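Local coordinates for protein Atp-dependent DNA ligase (Psychromonas sp., PDB 4D05) that probably seals nicks in double-stranded DNA at the expense of ATP, working through an enzyme-adenylate intermediate, at residues I97-K102 and E108-K113; G193-L198 and E221-P226; I202-K205 and T211-I214. All blocks are in the same frame, centred on the assembly; numbering follows the deposited sequence.

In the fold
The three contacts are in two parts of the chain. Contact 1 belongs to the ligase (nucleotidyltransferase) domain, where strand 94-99 brings F98 to the AMP and helix 107-121 packs behind it. Contacts 2 and 3 come later in the sequence, both in the OB-like domain; their centres are about 17 Å apart, and that of contact 3 lies about 44 Å from the centre of contact 1, across the middle of the chain. The hairpin of contact 3 is nested inside the loop that contact 2 closes, strand 211-214 leading on to helix 220-224. Nucleotide binding and the OB-fold framework are thus built separately, consistent with a two-domain ligase core that closes around DNA.

Contact 1. Residues I97-K102 and E108-K113; sequences IFDLPK and EQRINK. With AMP (adenosine monophosphate), chain H.
D99 and R110 join strand 94-99 to helix 107-121 within a beta-alpha-beta unit of the ligase domain. The tight part is their side-on salt bridge. R110 NE gives D99 OD1 a short bond of 2.7 Å, with an N-H...O angle of 160°, while its NH2 reaches OD2 of the same carboxylate at 2.9 Å. Both oxygens use their syn lone pairs, and the two planes are nearly coplanar. A bend at chi3 (-41°) swings the guanidinium round to lie edge-on to the carboxylate. R110 NH1 turns to the carbonyls of V105 and A162, which probably fixes the group further. F98 and D99 form a classic beta bulge opposite D63, and F98 faces away from the helix to lay its ring against the adenine, with F98 CG 3.5 Å from AMP C2. The other side of the contact is looser: L100 CD1 rests against the aliphatic part of the exposed K113, 3.8 Å from its CD, and the extended lysine chain runs on past it. Within 97-102, D99 OD1 also accepts a hydrogen bond from the backbone N of L100, 2.7 Å away, on its anti side and 29° out of the carboxylate plane.

Contact 2. Residues G193-L198 and E221-P226; sequences GKYEGL and EERSTP
The backbone of Y195-L198 makes a type II beta turn, closed by L198 N to Y195 O at 2.9 Å, and brings L198 to within 5.5 Å of S224, CA to CA, at the end of helix 220-224. The turn belongs to the loop joining strands 179-190 and 199-206 of the OB-like domain, and the contact packs this loop against the short helix. Its centre is a cation-pi stack: the guanidinium of R223 lies flat over one face of the Y195 ring, with planes 14° apart and R223 CZ 3.9 Å from the ring centroid. The arginine chain, extended from CG to NE, comes in over the rim of the ring, placing CD in a CH-pi contact with the same face and NE 3.3 Å from Y195 CZ. K194 CG covers the opposite face, so the phenol ring is sandwiched between a lysine chain and an arginine. The stack uses the flat face of the guanidinium and leaves its N-H groups to bond in other directions: NH1 reaches the carbonyls of L199 and G200, and NH2 that of G215. These bonds tie the cation to backbone around strands 199-206 and 211-214 and probably hold it flat against the tyrosine. Beside the stack, L198 leans on the helix end mainly through contact with backbone. Its CB lies 3.4 Å from R223 O, and its CD2 meets S224 OG at 3.9 Å.

Contact 3. Residues I202-K205 and T211-I214; sequences ILVK and TFKI. With SO4 (sulfate ion), chain E.
An antiparallel beta hairpin of the OB-like domain pairs strand 199-206 with strand 211-214. I202 with I214 and V204 with F212 are hydrogen-bonded pairs, each joined by two backbone bonds; V204 N to F212 O, at 3.0 Å, is nearly straight at 171°. L203 with K213 and K205 with T211 are the non-hydrogen-bonded pairs between and beyond them. The buried face carries I202, V204, F212 and I214. There V204 CG2 sits above the F212 ring, offset toward its rim, in a CH-pi contact 3.7 Å from the centroid and 3.5 Å from F212 CZ. Chi1 of F212 (61°) sets CG between the backbone N and the carbonyl carbon and brings the ring back beneath the valine. The same V204 methyl touches I214 CD1 at 3.9 Å, while I202 lies alongside I214. A serine in place of F212 has no ring to offer V204 CG2, and would probably leave a gap beneath that methyl in the apolar layer. The other face is more polar and more exposed: K205 CG passes 3.6 Å from T211 OG1, and the fully extended lysine carries NZ to a sulfate, probably from the crystallisation liquor, bonding its O4 at 2.9 Å and its O1 at 3.1 Å. Strand 211-214 is the outermost strand on its side of the five-stranded sheet, and strand 199-206 is flanked on its other side by strand 179-190, to which the L203 backbone hydrogen-bonds at I186 and A187. On the buried face the F212 ring meets Y235 of strand 232-237 edge-to-face and touches I245, P246 and A249 of the loop before strand 250-256.

Contact 1. Residues I97-K102 and E108-K113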
loop_
_atom_site.group_PDB
_atom_site.type_symbol
_atom_site.label_atom_id
_atom_site.label_comp_id
_atom_site.label_asym_id
_atom_site.label_seq_id
_atom_site.Cartn_x
_atom_site.Cartn_y
_atom_site.Cartn_z
ATOM N N ILE A 97 -3.109 -6.468 13.446
ATOM C CA ILE A 97 -4.450 -6.605 12.902
ATOM C C ILE A 97 -5.099 -5.295 12.542
ATOM O O ILE A 97 -4.899 -4.276 13.220
ATOM C CB ILE A 97 -5.329 -7.468 13.810
ATOM C CG1 ILE A 97 -5.605 -6.789 15.154
ATOM C CG2 ILE A 97 -4.650 -8.845 13.978
ATOM C CD1 ILE A 97 -6.661 -7.526 16.012
ATOM N N PHE A 98 -5.917 -5.356 11.495
ATOM C CA PHE A 98 -6.627 -4.192 11.030
ATOM C C PHE A 98 -8.112 -4.465 10.707
ATOM O O PHE A 98 -8.832 -3.528 10.412
ATOM C CB PHE A 98 -5.885 -3.528 9.831
ATOM C CG PHE A 98 -5.635 -4.447 8.663
ATOM C CD1 PHE A 98 -6.661 -4.836 7.853
ATOM C CD2 PHE A 98 -4.366 -4.882 8.349
ATOM C CE1 PHE A 98 -6.438 -5.673 6.760
ATOM C CE2 PHE A 98 -4.155 -5.711 7.239
ATOM C CZ PHE A 98 -5.200 -6.086 6.460
ATOM N N ASP A 99 -8.578 -5.714 10.761
ATOM C CA ASP A 99 -10.005 -5.933 10.626
ATOM C C ASP A 99 -10.430 -7.310 11.129
ATOM O O ASP A 99 -9.599 -8.148 11.493
ATOM C CB ASP A 99 -10.458 -5.689 9.176
ATOM C CG ASP A 99 -11.837 -5.038 9.086
ATOM O OD1 ASP A 99 -12.614 -5.154 10.053
ATOM O OD2 ASP A 99 -12.165 -4.456 8.027
ATOM N N LEU A 100 -11.741 -7.484 11.184
ATOM C CA LEU A 100 -12.436 -8.699 11.653
ATOM C C LEU A 100 -13.390 -9.119 10.516
ATOM O O LEU A 100 -14.523 -8.641 10.409
ATOM C CB LEU A 100 -13.239 -8.421 12.943
ATOM C CG LEU A 100 -12.443 -7.935 14.139
ATOM C CD1 LEU A 100 -13.308 -7.704 15.365
ATOM C CD2 LEU A 100 -11.356 -8.916 14.520
ATOM N N PRO A 101 -12.911 -9.958 9.600
ATOM C CA PRO A 101 -13.641 -10.144 8.333
ATOM C C PRO A 101 -14.951 -10.900 8.419
ATOM O O PRO A 101 -15.665 -10.918 7.413
ATOM C CB PRO A 101 -12.660 -10.942 7.456
ATOM C CG PRO A 101 -11.403 -10.893 8.156
ATOM C CD PRO A 101 -11.602 -10.615 9.593
ATOM N N LYS A 102 -15.257 -11.536 9.548
ATOM C CA LYS A 102 -16.535 -12.227 9.675
ATOM C C LYS A 102 -17.532 -11.389 10.486
ATOM O O LYS A 102 -18.666 -11.823 10.745
ATOM C CB LYS A 102 -16.352 -13.597 10.309
ATOM C CG LYS A 102 -15.617 -14.597 9.408
ATOM C CD LYS A 102 -16.361 -14.845 8.096
ATOM C CE LYS A 102 -15.677 -15.895 7.195
ATOM N NZ LYS A 102 -16.510 -16.190 5.984
ATOM N N GLU A 108 -16.168 0.986 13.185
ATOM C CA GLU A 108 -15.960 1.572 14.498
ATOM C C GLU A 108 -16.110 0.540 15.629
ATOM O O GLU A 108 -15.296 0.488 16.543
ATOM C CB GLU A 108 -16.907 2.747 14.702
ATOM C CG GLU A 108 -16.632 3.467 15.971
ATOM C CD GLU A 108 -17.353 4.781 15.994
ATOM O OE1 GLU A 108 -16.813 5.759 15.405
ATOM O OE2 GLU A 108 -18.491 4.811 16.523
ATOM N N GLN A 109 -17.165 -0.276 15.576
ATOM C CA GLN A 109 -17.317 -1.339 16.582
ATOM C C GLN A 109 -16.299 -2.442 16.413
ATOM O O GLN A 109 -15.923 -3.090 17.379
ATOM C CB GLN A 109 -18.732 -1.914 16.554
ATOM C CG GLN A 109 -19.756 -1.008 17.234
ATOM C CD GLN A 109 -21.135 -1.653 17.384
ATOM O OE1 GLN A 109 -21.292 -2.858 17.277
ATOM N NE2 GLN A 109 -22.130 -0.835 17.684
ATOM N N ARG A 110 -15.858 -2.685 15.185
ATOM C CA ARG A 110 -14.828 -3.680 14.986
ATOM C C ARG A 110 -13.527 -3.230 15.650
ATOM O O ARG A 110 -12.849 -4.026 16.240
ATOM C CB ARG A 110 -14.633 -3.994 13.502
ATOM C CG ARG A 110 -15.918 -4.531 12.906
ATOM C CD ARG A 110 -15.968 -5.137 11.563
ATOM N NE ARG A 110 -15.223 -4.530 10.495
ATOM C CZ ARG A 110 -15.703 -3.832 9.469
ATOM N NH1 ARG A 110 -16.962 -3.421 9.398
ATOM N NH2 ARG A 110 -14.863 -3.450 8.526
ATOM N N ILE A 111 -13.177 -1.951 15.551
ATOM C CA ILE A 111 -11.990 -1.454 16.241
ATOM C C ILE A 111 -12.102 -1.679 17.743
ATOM O O ILE A 111 -11.174 -2.118 18.408
ATOM C CB ILE A 111 -11.796 0.043 15.985
ATOM C CG1 ILE A 111 -11.441 0.306 14.510
ATOM C CG2 ILE A 111 -10.726 0.596 16.887
ATOM C CD1 ILE A 111 -11.451 1.788 14.167
ATOM N N ASN A 112 -13.269 -1.382 18.301
ATOM C CA ASN A 112 -13.428 -1.566 19.735
ATOM C C ASN A 112 -13.231 -3.028 20.135
ATOM O O ASN A 112 -12.575 -3.331 21.133
ATOM C CB ASN A 112 -14.787 -1.044 20.173
ATOM C CG ASN A 112 -14.869 -0.869 21.641
ATOM O OD1 ASN A 112 -15.201 -1.824 22.345
ATOM N ND2 ASN A 112 -14.527 0.366 22.149
ATOM N N LYS A 113 -13.781 -3.932 19.335
ATOM C CA LYS A 113 -13.592 -5.352 19.611
ATOM C C LYS A 113 -12.118 -5.753 19.481
ATOM O O LYS A 113 -11.610 -6.493 20.315
ATOM C CB LYS A 113 -14.475 -6.221 18.733
ATOM C CG LYS A 113 -14.395 -7.683 19.100
ATOM C CD LYS A 113 -15.426 -8.501 18.394
ATOM C CE LYS A 113 -15.344 -9.932 18.809
ATOM N NZ LYS A 113 -16.461 -10.739 18.243
HETATM P P AMP H . -0.040 -1.191 -0.623
HETATM O O1P AMP H . -0.504 -0.602 -1.925
HETATM O O2P AMP H . 1.116 -2.165 -0.484
HETATM O "O5'" AMP H . -1.338 -1.730 0.115
HETATM C "C5'" AMP H . -1.105 -2.186 1.428
HETATM C "C4'" AMP H . -1.806 -3.504 1.549
HETATM O "O4'" AMP H . -1.680 -4.028 2.853
HETATM C "C3'" AMP H . -3.252 -3.261 1.274
HETATM O "O3'" AMP H . -3.636 -4.347 0.416
HETATM C "C2'" AMP H . -3.909 -3.349 2.621
HETATM O "O2'" AMP H . -5.100 -4.053 2.262
HETATM C "C1'" AMP H . -2.887 -4.013 3.592
HETATM N N9 AMP H . -2.569 -3.117 4.756
HETATM C C8 AMP H . -1.371 -2.717 5.269
HETATM N N7 AMP H . -1.505 -1.862 6.314
HETATM C C5 AMP H . -2.840 -1.762 6.507
HETATM C C6 AMP H . -3.697 -0.987 7.407
HETATM N N6 AMP H . -3.141 -0.203 8.343
HETATM N N1 AMP H . -5.017 -1.155 7.266
HETATM C C2 AMP H . -5.578 -1.897 6.301
HETATM N N3 AMP H . -4.877 -2.613 5.438
HETATM C C4 AMP H . -3.524 -2.574 5.495
#

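Contact 2. Residues G193-L198 and E221-P226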
loop_
_atom_site.group_PDB
_atom_site.type_symbol
_atom_site.label_atom_id
_atom_site.label_comp_id
_atom_site.label_asym_id
_atom_site.label_seq_id
_atom_site.Cartn_x
_atom_site.Cartn_y
_atom_site.Cartn_z
ATOM N N GLY A 193 14.866 27.663 -24.538
ATOM C CA GLY A 193 15.535 28.383 -23.473
ATOM C C GLY A 193 16.758 27.628 -22.961
ATOM O O GLY A 193 17.654 27.285 -23.736
ATOM N N LYS A 194 16.779 27.341 -21.659
ATOM C CA LYS A 194 17.895 26.600 -21.097
ATOM C C LYS A 194 17.965 25.189 -21.706
ATOM O O LYS A 194 19.010 24.547 -21.642
ATOM C CB LYS A 194 17.824 26.530 -19.579
ATOM C CG LYS A 194 16.610 25.824 -19.030
ATOM C CD LYS A 194 16.637 25.894 -17.480
ATOM C CE LYS A 194 15.375 25.366 -16.832
ATOM N NZ LYS A 194 15.316 25.685 -15.356
ATOM N N TYR A 195 16.856 24.706 -22.269
ATOM C CA TYR A 195 16.843 23.373 -22.892
ATOM C C TYR A 195 16.880 23.394 -24.439
ATOM O O TYR A 195 16.607 22.367 -25.114
ATOM C CB TYR A 195 15.654 22.531 -22.398
ATOM C CG TYR A 195 15.658 22.330 -20.872
ATOM C CD1 TYR A 195 16.829 22.048 -20.181
ATOM C CD2 TYR A 195 14.479 22.451 -20.133
ATOM C CE1 TYR A 195 16.817 21.873 -18.798
ATOM C CE2 TYR A 195 14.468 22.283 -18.756
ATOM C CZ TYR A 195 15.637 21.999 -18.098
ATOM O OH TYR A 195 15.626 21.822 -16.714
ATOM N N GLU A 196 17.220 24.553 -25.012
ATOM C CA GLU A 196 17.400 24.618 -26.437
ATOM C C GLU A 196 18.513 23.646 -26.819
ATOM O O GLU A 196 19.593 23.613 -26.201
ATOM C CB GLU A 196 17.740 26.040 -26.883
ATOM C CG GLU A 196 17.656 26.234 -28.407
ATOM C CD GLU A 196 17.939 27.659 -28.874
ATOM O OE1 GLU A 196 17.407 28.619 -28.256
ATOM O OE2 GLU A 196 18.684 27.789 -29.876
ATOM N N GLY A 197 18.250 22.832 -27.827
ATOM C CA GLY A 197 19.231 21.866 -28.264
ATOM C C GLY A 197 19.290 20.606 -27.437
ATOM O O GLY A 197 20.169 19.762 -27.659
ATOM N N LEU A 198 18.396 20.528 -26.453
ATOM C CA LEU A 198 18.308 19.404 -25.517
ATOM C C LEU A 198 16.871 18.909 -25.467
ATOM O O LEU A 198 16.018 19.375 -26.202
ATOM C CB LEU A 198 18.737 19.863 -24.128
ATOM C CG LEU A 198 20.143 20.449 -24.022
ATOM C CD1 LEU A 198 20.333 21.117 -22.641
ATOM C CD2 LEU A 198 21.204 19.366 -24.244
ATOM N N GLU A 221 21.916 15.117 -17.374
ATOM C CA GLU A 221 22.475 14.105 -18.299
ATOM C C GLU A 221 21.388 13.495 -19.203
ATOM O O GLU A 221 21.626 13.198 -20.386
ATOM C CB GLU A 221 23.181 13.001 -17.517
ATOM C CG GLU A 221 24.471 13.462 -16.815
ATOM C CD GLU A 221 24.252 14.404 -15.607
ATOM O OE1 GLU A 221 23.137 14.432 -14.994
ATOM O OE2 GLU A 221 25.241 15.111 -15.270
ATOM N N GLU A 222 20.208 13.282 -18.627
ATOM C CA GLU A 222 19.077 12.760 -19.379
ATOM C C GLU A 222 18.517 13.786 -20.375
ATOM O O GLU A 222 17.915 13.415 -21.365
ATOM C CB GLU A 222 17.975 12.261 -18.430
ATOM C CG GLU A 222 18.441 11.010 -17.671
ATOM C CD GLU A 222 17.600 10.656 -16.477
ATOM O OE1 GLU A 222 16.881 11.529 -15.917
ATOM O OE2 GLU A 222 17.665 9.466 -16.085
ATOM N N ARG A 223 18.726 15.071 -20.141
ATOM C CA ARG A 223 18.282 16.032 -21.134
ATOM C C ARG A 223 19.230 16.074 -22.319
ATOM O O ARG A 223 18.842 16.503 -23.411
ATOM C CB ARG A 223 18.128 17.376 -20.522
ATOM C CG ARG A 223 16.925 17.362 -19.598
ATOM C CD ARG A 223 16.359 18.649 -19.450
ATOM N NE ARG A 223 15.380 18.706 -18.387
ATOM C CZ ARG A 223 14.075 18.710 -18.558
ATOM N NH1 ARG A 223 13.542 18.651 -19.775
ATOM N NH2 ARG A 223 13.297 18.793 -17.500
ATOM N N SER A 224 20.471 15.650 -22.094
ATOM C CA SER A 224 21.449 15.527 -23.186
ATOM C C SER A 224 21.381 14.156 -23.876
ATOM O O SER A 224 21.588 14.065 -25.086
ATOM C CB SER A 224 22.875 15.742 -22.681
ATOM O OG SER A 224 22.958 16.842 -21.773
ATOM N N THR A 225 21.090 13.099 -23.109
ATOM C CA THR A 225 20.985 11.743 -23.645
ATOM C C THR A 225 19.660 11.137 -23.204
ATOM O O THR A 225 19.547 10.544 -22.139
ATOM C CB THR A 225 22.133 10.844 -23.183
ATOM O OG1 THR A 225 23.383 11.453 -23.547
ATOM C CG2 THR A 225 22.018 9.464 -23.830
ATOM N N PRO A 226 18.629 11.330 -24.009
ATOM C CA PRO A 226 17.286 10.954 -23.592
ATOM C C PRO A 226 17.018 9.444 -23.654
ATOM O O PRO A 226 17.773 8.672 -24.281
ATOM C CB PRO A 226 16.404 11.695 -24.607
ATOM C CG PRO A 226 17.204 11.698 -25.828
ATOM C CD PRO A 226 18.625 11.964 -25.336
#

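Contact 3. Residues I202-K205 and T211-I214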
loop_
_atom_site.group_PDB
_atom_site.type_symbol
_atom_site.label_atom_id
_atom_site.label_comp_id
_atom_site.label_asym_id
_atom_site.label_seq_id
_atom_site.Cartn_x
_atom_site.Cartn_y
_atom_site.Cartn_z
ATOM N N ILE A 202 9.247 14.370 -23.094
ATOM C CA ILE A 202 8.910 13.202 -23.903
ATOM C C ILE A 202 7.413 13.071 -24.005
ATOM O O ILE A 202 6.671 13.573 -23.140
ATOM C CB ILE A 202 9.496 11.894 -23.352
ATOM C CG1 ILE A 202 9.010 11.652 -21.915
ATOM C CG2 ILE A 202 11.021 11.924 -23.396
ATOM C CD1 ILE A 202 9.531 10.375 -21.255
ATOM N N LEU A 203 6.969 12.402 -25.056
ATOM C CA LEU A 203 5.592 11.951 -25.126
ATOM C C LEU A 203 5.612 10.449 -24.883
ATOM O O LEU A 203 6.420 9.745 -25.459
ATOM C CB LEU A 203 5.005 12.227 -26.488
ATOM C CG LEU A 203 4.609 13.660 -26.783
ATOM C CD1 LEU A 203 4.142 13.689 -28.260
ATOM C CD2 LEU A 203 3.532 14.217 -25.834
ATOM N N VAL A 204 4.726 9.977 -24.012
ATOM C CA VAL A 204 4.633 8.554 -23.713
ATOM C C VAL A 204 3.203 8.091 -23.914
ATOM O O VAL A 204 2.284 8.893 -23.871
ATOM C CB VAL A 204 5.089 8.219 -22.284
ATOM C CG1 VAL A 204 6.509 8.707 -22.055
ATOM C CG2 VAL A 204 4.126 8.791 -21.220
ATOM N N LYS A 205 3.028 6.789 -24.113
ATOM C CA LYS A 205 1.707 6.188 -24.144
ATOM C C LYS A 205 1.666 5.092 -23.084
ATOM O O LYS A 205 2.494 4.166 -23.095
ATOM C CB LYS A 205 1.380 5.627 -25.520
ATOM C CG LYS A 205 -0.027 5.081 -25.639
ATOM C CD LYS A 205 -0.354 4.723 -27.095
ATOM C CE LYS A 205 -1.766 4.221 -27.278
ATOM N NZ LYS A 205 -2.053 3.895 -28.726
ATOM N N THR A 211 -1.959 8.944 -24.182
ATOM C CA THR A 211 -0.728 9.602 -24.582
ATOM C C THR A 211 -0.637 10.966 -23.884
ATOM O O THR A 211 -1.589 11.760 -23.886
ATOM C CB THR A 211 -0.663 9.783 -26.116
ATOM O OG1 THR A 211 -0.655 8.504 -26.728
ATOM C CG2 THR A 211 0.581 10.531 -26.548
ATOM N N PHE A 212 0.523 11.248 -23.312
ATOM C CA PHE A 212 0.724 12.498 -22.568
ATOM C C PHE A 212 2.167 12.885 -22.488
ATOM O O PHE A 212 3.070 12.073 -22.759
ATOM C CB PHE A 212 0.112 12.435 -21.150
ATOM C CG PHE A 212 0.704 11.376 -20.278
ATOM C CD1 PHE A 212 0.290 10.056 -20.399
ATOM C CD2 PHE A 212 1.692 11.696 -19.345
ATOM C CE1 PHE A 212 0.849 9.055 -19.589
ATOM C CE2 PHE A 212 2.241 10.731 -18.515
ATOM C CZ PHE A 212 1.822 9.391 -18.651
ATOM N N LYS A 213 2.372 14.152 -22.140
ATOM C CA LYS A 213 3.712 14.741 -22.038
ATOM C C LYS A 213 4.299 14.599 -20.639
ATOM O O LYS A 213 3.618 14.834 -19.654
ATOM C CB LYS A 213 3.613 16.226 -22.382
ATOM C CG LYS A 213 4.900 16.986 -22.297
ATOM C CD LYS A 213 4.728 18.431 -22.721
ATOM C CE LYS A 213 4.195 19.293 -21.587
ATOM N NZ LYS A 213 4.332 20.722 -22.001
ATOM N N ILE A 214 5.588 14.292 -20.565
ATOM C CA ILE A 214 6.349 14.321 -19.335
ATOM C C ILE A 214 7.556 15.219 -19.528
ATOM O O ILE A 214 8.444 14.914 -20.352
ATOM C CB ILE A 214 6.814 12.915 -18.888
ATOM C CG1 ILE A 214 5.612 12.028 -18.595
ATOM C CG2 ILE A 214 7.724 13.003 -17.668
ATOM C CD1 ILE A 214 6.002 10.579 -18.338
HETATM S S SO4 E . -3.452 6.788 -30.425
HETATM O O1 SO4 E . -3.935 6.341 -29.113
HETATM O O2 SO4 E . -4.491 6.496 -31.424
HETATM O O3 SO4 E . -3.090 8.228 -30.413
HETATM O O4 SO4 E . -2.263 5.992 -30.736
#